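Local coordinates for hypothetical protein AF1704 (PDB 1ZBM), which probably converts cyclic dehypoxanthine futalosine into 1,4-dihydroxy-6-naphthoate, a step in the biosynthesis of menaquinone, at residues 107-112 / 147-152. Numbering follows the deposited sequence.
Sequences AVPGRY and AGLLIH
Ala107 pairs with Gly148 in parallel register, and both backbone polar groups of Ala107 are spent on the neighbouring strand. Its N donates to Ala147 O at 2.8 Å, and its O accepts from Leu149 N at 2.9 Å with an N-H...O angle of 159°. A CA-H...O contact from Gly148 CA (3.5 Å) adds a second approach to Ala107 O. Val108 hydrogen-bonds through its backbone to Val129, while Gly148 does so to Val94, which sets strands 105-108 and 147-150 in the interior of a mixed sheet.

The side chains meet through apolar contacts. With CG anti to the backbone N (chi1 -175°), Leu149 brings its CD2 branch obliquely past Val108 CG1 at 4.2 Å, and both side chains also meet helix 114-122. Pro109 ends the pairing, having no N-H to offer Leu149 O, and its ring packs on Leu149 and Ile151: CD lies 3.6 Å from Leu149 O and 4.0 Å from Leu149 CB, and CG meets Ile151 CG2 at 3.7 Å. With chi1 at 72°, CG1 of Ile151 is flanked by both backbone branches, and its CD1 reaches Pro109 CG as well (3.9 Å), so two branches of the isoleucine touch one ring carbon. Replacing Pro109 with a glycine would probably deprive Ile151 CG2 and CD1 of their apolar partner and allow the chain leaving the strand to flex.

Ile151 also touches Ala115, a predicted substrate-binding residue, and precedes His152, the predicted proton acceptor. Hydrogen bonds thus fix the strands, whereas van der Waals contacts alone join Pro109 to Ile151 where the chains enter the probable active site.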
ATOM      1  N   ALA A 107     -14.344   0.008 -11.373  1.00 15.26           N
ATOM      2  CA  ALA A 107     -12.981  -0.333 -11.779  1.00 17.59           C
ATOM      3  C   ALA A 107     -12.136  -0.482 -10.515  1.00 16.75           C
ATOM      4  O   ALA A 107     -12.202   0.355  -9.621  1.00 17.17           O
ATOM      5  CB  ALA A 107     -12.400   0.767 -12.680  1.00 15.24           C
ATOM      6  N   VAL A 108     -11.360  -1.559 -10.452  1.00 17.08           N
ATOM      7  CA  VAL A 108     -10.496  -1.851  -9.309  1.00 16.26           C
ATOM      8  C   VAL A 108      -9.070  -2.111  -9.786  1.00 16.31           C
ATOM      9  O   VAL A 108      -8.858  -2.829 -10.767  1.00 17.08           O
ATOM     10  CB  VAL A 108     -10.981  -3.096  -8.545  1.00 14.45           C
ATOM     11  CG1 VAL A 108     -12.297  -2.796  -7.851  1.00 12.92           C
ATOM     12  CG2 VAL A 108     -11.139  -4.257  -9.516  1.00 12.21           C
ATOM     13  N   PRO A 109      -8.075  -1.555  -9.078  1.00 16.05           N
ATOM     14  CA  PRO A 109      -6.657  -1.709  -9.419  1.00 18.49           C
ATOM     15  C   PRO A 109      -6.099  -3.126  -9.277  1.00 20.30           C
ATOM     16  O   PRO A 109      -5.162  -3.501  -9.976  1.00 21.20           O
ATOM     17  CB  PRO A 109      -5.983  -0.734  -8.470  1.00 15.12           C
ATOM     18  CG  PRO A 109      -6.808  -0.890  -7.240  1.00 16.96           C
ATOM     19  CD  PRO A 109      -8.220  -0.854  -7.790  1.00 15.69           C
ATOM     20  N   GLY A 110      -6.664  -3.899  -8.359  1.00 22.65           N
ATOM     21  CA  GLY A 110      -6.177  -5.244  -8.146  1.00 23.68           C
ATOM     22  C   GLY A 110      -7.018  -6.028  -7.159  1.00 24.87           C
ATOM     23  O   GLY A 110      -7.371  -5.551  -6.067  1.00 27.31           O
ATOM     24  N   ARG A 111      -7.336  -7.254  -7.553  1.00 20.87           N
ATOM     25  CA  ARG A 111      -8.146  -8.139  -6.732  1.00 20.22           C
ATOM     26  C   ARG A 111      -7.632  -8.337  -5.313  1.00 17.37           C
ATOM     27  O   ARG A 111      -8.412  -8.398  -4.376  1.00 17.49           O
ATOM     28  CB  ARG A 111      -8.261  -9.515  -7.387  1.00 22.41           C
ATOM     29  CG  ARG A 111      -9.149 -10.431  -6.586  1.00 26.29           C
ATOM     30  CD  ARG A 111      -8.992 -11.869  -6.998  1.00 31.41           C
ATOM     31  NE  ARG A 111      -9.455 -12.088  -8.368  1.00 36.67           N
ATOM     32  CZ  ARG A 111      -9.719 -13.285  -8.879  1.00 39.41           C
ATOM     33  NH1 ARG A 111     -10.131 -13.387 -10.136  1.00 41.32           N
ATOM     34  NH2 ARG A 111      -9.578 -14.376  -8.129  1.00 39.02           N
ATOM     35  N   TYR A 112      -6.318  -8.441  -5.161  1.00 17.85           N
ATOM     36  CA  TYR A 112      -5.732  -8.686  -3.856  1.00 16.64           C
ATOM     37  C   TYR A 112      -5.348  -7.467  -3.018  1.00 16.45           C
ATOM     38  O   TYR A 112      -4.714  -7.612  -1.978  1.00 15.70           O
ATOM     39  CB  TYR A 112      -4.525  -9.613  -4.021  1.00 17.55           C
ATOM     40  CG  TYR A 112      -4.904 -11.005  -4.512  1.00 18.46           C
ATOM     41  CD1 TYR A 112      -5.634 -11.879  -3.705  1.00 19.19           C
ATOM     42  CD2 TYR A 112      -4.564 -11.431  -5.790  1.00 16.48           C
ATOM     43  CE1 TYR A 112      -6.019 -13.147  -4.165  1.00 20.99           C
ATOM     44  CE2 TYR A 112      -4.945 -12.691  -6.262  1.00 17.70           C
ATOM     45  CZ  TYR A 112      -5.672 -13.541  -5.450  1.00 21.56           C
ATOM     46  OH  TYR A 112      -6.089 -14.771  -5.917  1.00 25.31           O
ATOM     47  N   ALA A 147     -17.905   3.717 -11.455  1.00 13.46           N
ATOM     48  CA  ALA A 147     -17.019   4.248 -10.430  1.00 13.51           C
ATOM     49  C   ALA A 147     -15.650   3.594 -10.451  1.00 13.60           C
ATOM     50  O   ALA A 147     -15.456   2.570 -11.100  1.00 11.99           O
ATOM     51  CB  ALA A 147     -17.657   4.078  -9.059  1.00 10.76           C
ATOM     52  N   GLY A 148     -14.706   4.204  -9.736  1.00 14.85           N
ATOM     53  CA  GLY A 148     -13.354   3.685  -9.677  1.00 12.86           C
ATOM     54  C   GLY A 148     -12.769   3.727  -8.280  1.00 13.43           C
ATOM     55  O   GLY A 148     -13.019   4.664  -7.519  1.00 12.54           O
ATOM     56  N   LEU A 149     -12.001   2.697  -7.944  1.00 13.88           N
ATOM     57  CA  LEU A 149     -11.352   2.596  -6.646  1.00 13.96           C
ATOM     58  C   LEU A 149      -9.928   3.127  -6.802  1.00 12.75           C
ATOM     59  O   LEU A 149      -9.175   2.655  -7.648  1.00 14.83           O
ATOM     60  CB  LEU A 149     -11.328   1.133  -6.194  1.00 14.04           C
ATOM     61  CG  LEU A 149     -10.798   0.826  -4.792  1.00 14.86           C
ATOM     62  CD1 LEU A 149     -11.631   1.564  -3.732  1.00 16.35           C
ATOM     63  CD2 LEU A 149     -10.877  -0.671  -4.574  1.00 16.90           C
ATOM     64  N   LEU A 150      -9.570   4.111  -5.985  1.00 13.20           N
ATOM     65  CA  LEU A 150      -8.252   4.736  -6.037  1.00 12.94           C
ATOM     66  C   LEU A 150      -7.440   4.409  -4.799  1.00 13.13           C
ATOM     67  O   LEU A 150      -7.793   4.829  -3.697  1.00 13.96           O
ATOM     68  CB  LEU A 150      -8.412   6.253  -6.118  1.00  9.36           C
ATOM     69  CG  LEU A 150      -9.400   6.750  -7.159  1.00 10.41           C
ATOM     70  CD1 LEU A 150      -9.656   8.235  -6.993  1.00  5.31           C
ATOM     71  CD2 LEU A 150      -8.842   6.437  -8.547  1.00  7.10           C
ATOM     72  N   ILE A 151      -6.340   3.688  -4.981  1.00 13.08           N
ATOM     73  CA  ILE A 151      -5.496   3.325  -3.853  1.00 15.44           C
ATOM     74  C   ILE A 151      -4.211   4.136  -3.770  1.00 15.61           C
ATOM     75  O   ILE A 151      -3.498   4.085  -2.763  1.00 16.93           O
ATOM     76  CB  ILE A 151      -5.131   1.820  -3.891  1.00 15.04           C
ATOM     77  CG1 ILE A 151      -4.126   1.547  -5.015  1.00 15.51           C
ATOM     78  CG2 ILE A 151      -6.385   1.002  -4.128  1.00 15.97           C
ATOM     79  CD1 ILE A 151      -3.666   0.104  -5.080  1.00 15.39           C
ATOM     80  N   HIS A 152      -3.906   4.885  -4.823  1.00 14.48           N
ATOM     81  CA  HIS A 152      -2.688   5.692  -4.829  1.00 14.71           C
ATOM     82  C   HIS A 152      -2.997   7.176  -4.648  1.00 14.60           C
ATOM     83  O   HIS A 152      -3.953   7.521  -3.962  1.00 12.16           O
ATOM     84  CB  HIS A 152      -1.899   5.446  -6.115  1.00 15.07           C
ATOM     85  CG  HIS A 152      -1.421   4.032  -6.257  1.00 15.25           C
ATOM     86  ND1 HIS A 152      -0.491   3.472  -5.405  1.00 14.95           N
ATOM     87  CD2 HIS A 152      -1.780   3.051  -7.119  1.00 13.52           C
ATOM     88  CE1 HIS A 152      -0.300   2.206  -5.738  1.00 16.96           C
ATOM     89  NE2 HIS A 152      -1.071   1.926  -6.775  1.00 15.04           N
TER